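Local coordinates for acetyltransferase, GNAT family (Streptococcus pneumoniae, PDB 2ATR), which probably transfers an acetyl group from acetyl-coenzyme A to an acceptor that has not been identified, at residues A[39-44]-A[56-61]. Numbering follows the deposited sequence.
Sequences SHSLVI and LIRLVG
Torsions on both sides bring Arg-58 and Ser-41 together: Arg-58 sends CG anti to its own amide nitrogen (chi1 -173°) and then bends its chain at chi3, while Ser-41 turns OG anti to its carbonyl carbon. NH1 of Arg-58 donates to OG of Ser-41 at 3.0 Å, and because OG lies only 12° out of the guanidinium plane the serine is met at the edge of that group. Each partner is fixed a second time, the serine OG by a hydrogen bond with Ala-37 O of helix 33-38, the arginine NE by a salt bridge to Asp-71 on the adjoining strand 66-74, so the guanidinium is held from two directions and its rotation should be restricted. The aliphatic part of Arg-58 runs alongside Ile-44, both pointing the same way, with CG of Arg-58 3.8 Å from CG1 of Ile-44.

The backbone pairing identifies the motif: strands 43-49 and 52-61 form an antiparallel beta hairpin within the GNAT sheet, Ile-44 and Arg-58 being a non-hydrogen-bonded pair and Val-43 and Leu-59 a hydrogen-bonded one. Leu-59 N donates to Val-43 O at 3.1 Å. Just before strand 43-49 begins, Leu-42 N donates to Leu-59 O at 2.9 Å.

On the other face of the sheet, CG1 of Val-43 lies 3.7 Å from CG of Leu-59, the two side chains abreast; Leu-59 also touches Ala-91 of helix 83-92. At the hairpin's open end CD1 of Leu-42 packs on the backbone of Val-60, 3.5 Å from its C, and one water bridges His-40 O, to which it donates, and Gly-61 N, from which it accepts.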
loop_
_atom_site.group_PDB
_atom_site.type_symbol
_atom_site.label_atom_id
_atom_site.label_comp_id
_atom_site.label_asym_id
_atom_site.label_seq_id
_atom_site.Cartn_x
_atom_site.Cartn_y
_atom_site.Cartn_z
ATOM N N SER A 39 -10.328 9.672 -0.948
ATOM C CA SER A 39 -10.659 10.770 -0.029
ATOM C C SER A 39 -10.768 10.332 1.413
ATOM O O SER A 39 -10.853 11.182 2.297
ATOM C CB SER A 39 -12.031 11.385 -0.385
ATOM O OG SER A 39 -11.885 12.249 -1.490
ATOM N N HIS A 40 -10.808 9.023 1.654
ATOM C CA HIS A 40 -11.154 8.494 2.994
ATOM C C HIS A 40 -10.044 7.600 3.556
ATOM O O HIS A 40 -10.297 6.653 4.319
ATOM C CB HIS A 40 -12.494 7.751 2.938
ATOM C CG HIS A 40 -13.636 8.609 2.489
ATOM N ND1 HIS A 40 -14.241 9.536 3.314
ATOM C CD2 HIS A 40 -14.246 8.725 1.285
ATOM C CE1 HIS A 40 -15.199 10.155 2.651
ATOM N NE2 HIS A 40 -15.218 9.688 1.413
ATOM N N SER A 41 -8.824 7.887 3.136
ATOM C CA SER A 41 -7.675 7.120 3.539
ATOM C C SER A 41 -6.978 7.902 4.636
ATOM O O SER A 41 -7.256 9.073 4.822
ATOM C CB SER A 41 -6.729 6.918 2.362
ATOM O OG SER A 41 -7.443 6.283 1.305
ATOM N N LEU A 42 -6.079 7.236 5.345
ATOM C CA LEU A 42 -5.305 7.859 6.416
ATOM C C LEU A 42 -4.175 8.691 5.796
ATOM O O LEU A 42 -3.914 9.824 6.220
ATOM C CB LEU A 42 -4.704 6.791 7.335
ATOM C CG LEU A 42 -5.608 6.075 8.338
ATOM C CD1 LEU A 42 -4.850 4.860 8.858
ATOM C CD2 LEU A 42 -5.992 7.021 9.517
ATOM N N VAL A 43 -3.520 8.113 4.803
ATOM C CA VAL A 43 -2.336 8.696 4.209
ATOM C C VAL A 43 -2.092 8.126 2.819
ATOM O O VAL A 43 -2.362 6.959 2.569
ATOM C CB VAL A 43 -1.094 8.507 5.107
ATOM C CG1 VAL A 43 -0.325 7.267 4.754
ATOM C CG2 VAL A 43 -0.218 9.715 5.064
ATOM N N ILE A 44 -1.581 8.968 1.928
ATOM C CA ILE A 44 -1.049 8.532 0.640
ATOM C C ILE A 44 0.303 9.158 0.353
ATOM O O ILE A 44 0.462 10.352 0.485
ATOM C CB ILE A 44 -2.030 8.853 -0.493
ATOM C CG1 ILE A 44 -3.349 8.124 -0.291
ATOM C CG2 ILE A 44 -1.429 8.516 -1.833
ATOM C CD1 ILE A 44 -4.487 8.751 -1.005
ATOM N N LEU A 56 2.779 4.241 -5.617
ATOM C CA LEU A 56 1.821 4.767 -4.665
ATOM C C LEU A 56 1.765 3.821 -3.439
ATOM O O LEU A 56 1.936 2.612 -3.581
ATOM C CB LEU A 56 0.423 4.925 -5.324
ATOM C CG LEU A 56 -0.849 5.230 -4.514
ATOM C CD1 LEU A 56 -1.909 5.966 -5.371
ATOM C CD2 LEU A 56 -1.437 3.900 -3.911
ATOM N N ILE A 57 1.571 4.390 -2.264
ATOM C CA ILE A 57 1.162 3.595 -1.064
ATOM C C ILE A 57 -0.050 4.285 -0.485
ATOM O O ILE A 57 -0.134 5.511 -0.515
ATOM C CB ILE A 57 2.294 3.347 -0.017
ATOM C CG1 ILE A 57 1.821 2.381 1.155
ATOM C CG2 ILE A 57 2.802 4.708 0.536
ATOM C CD1 ILE A 57 3.033 1.911 2.055
ATOM N N ARG A 58 -1.029 3.502 -0.036
ATOM C CA ARG A 58 -2.234 4.024 0.542
ATOM C C ARG A 58 -2.589 3.206 1.802
ATOM O O ARG A 58 -2.774 1.972 1.779
ATOM C CB ARG A 58 -3.394 3.953 -0.460
ATOM C CG ARG A 58 -4.643 4.611 -0.033
ATOM C CD ARG A 58 -5.613 4.784 -1.203
ATOM N NE ARG A 58 -6.316 3.548 -1.579
ATOM C CZ ARG A 58 -7.405 3.056 -0.997
ATOM N NH1 ARG A 58 -7.929 3.581 0.121
ATOM N NH2 ARG A 58 -7.961 1.978 -1.512
ATOM N N LEU A 59 -2.663 3.913 2.916
ATOM C CA LEU A 59 -3.010 3.284 4.203
ATOM C C LEU A 59 -4.401 3.663 4.595
ATOM O O LEU A 59 -4.831 4.772 4.317
ATOM C CB LEU A 59 -2.042 3.741 5.286
ATOM C CG LEU A 59 -0.535 3.636 5.116
ATOM C CD1 LEU A 59 0.089 4.021 6.437
ATOM C CD2 LEU A 59 -0.105 2.270 4.715
ATOM N N VAL A 60 -5.098 2.741 5.268
ATOM C CA VAL A 60 -6.479 2.904 5.723
ATOM C C VAL A 60 -6.636 2.375 7.160
ATOM O O VAL A 60 -5.753 1.663 7.665
ATOM C CB VAL A 60 -7.520 2.164 4.804
ATOM C CG1 VAL A 60 -7.470 2.741 3.351
ATOM C CG2 VAL A 60 -7.324 0.650 4.834
ATOM N N GLY A 61 -7.763 2.694 7.791
ATOM C CA GLY A 61 -8.002 2.218 9.168
ATOM C C GLY A 61 -8.318 3.383 10.058
ATOM O O GLY A 61 -8.596 4.485 9.576
HETATM O O HOH W 1 -9.000 5.051 6.300
#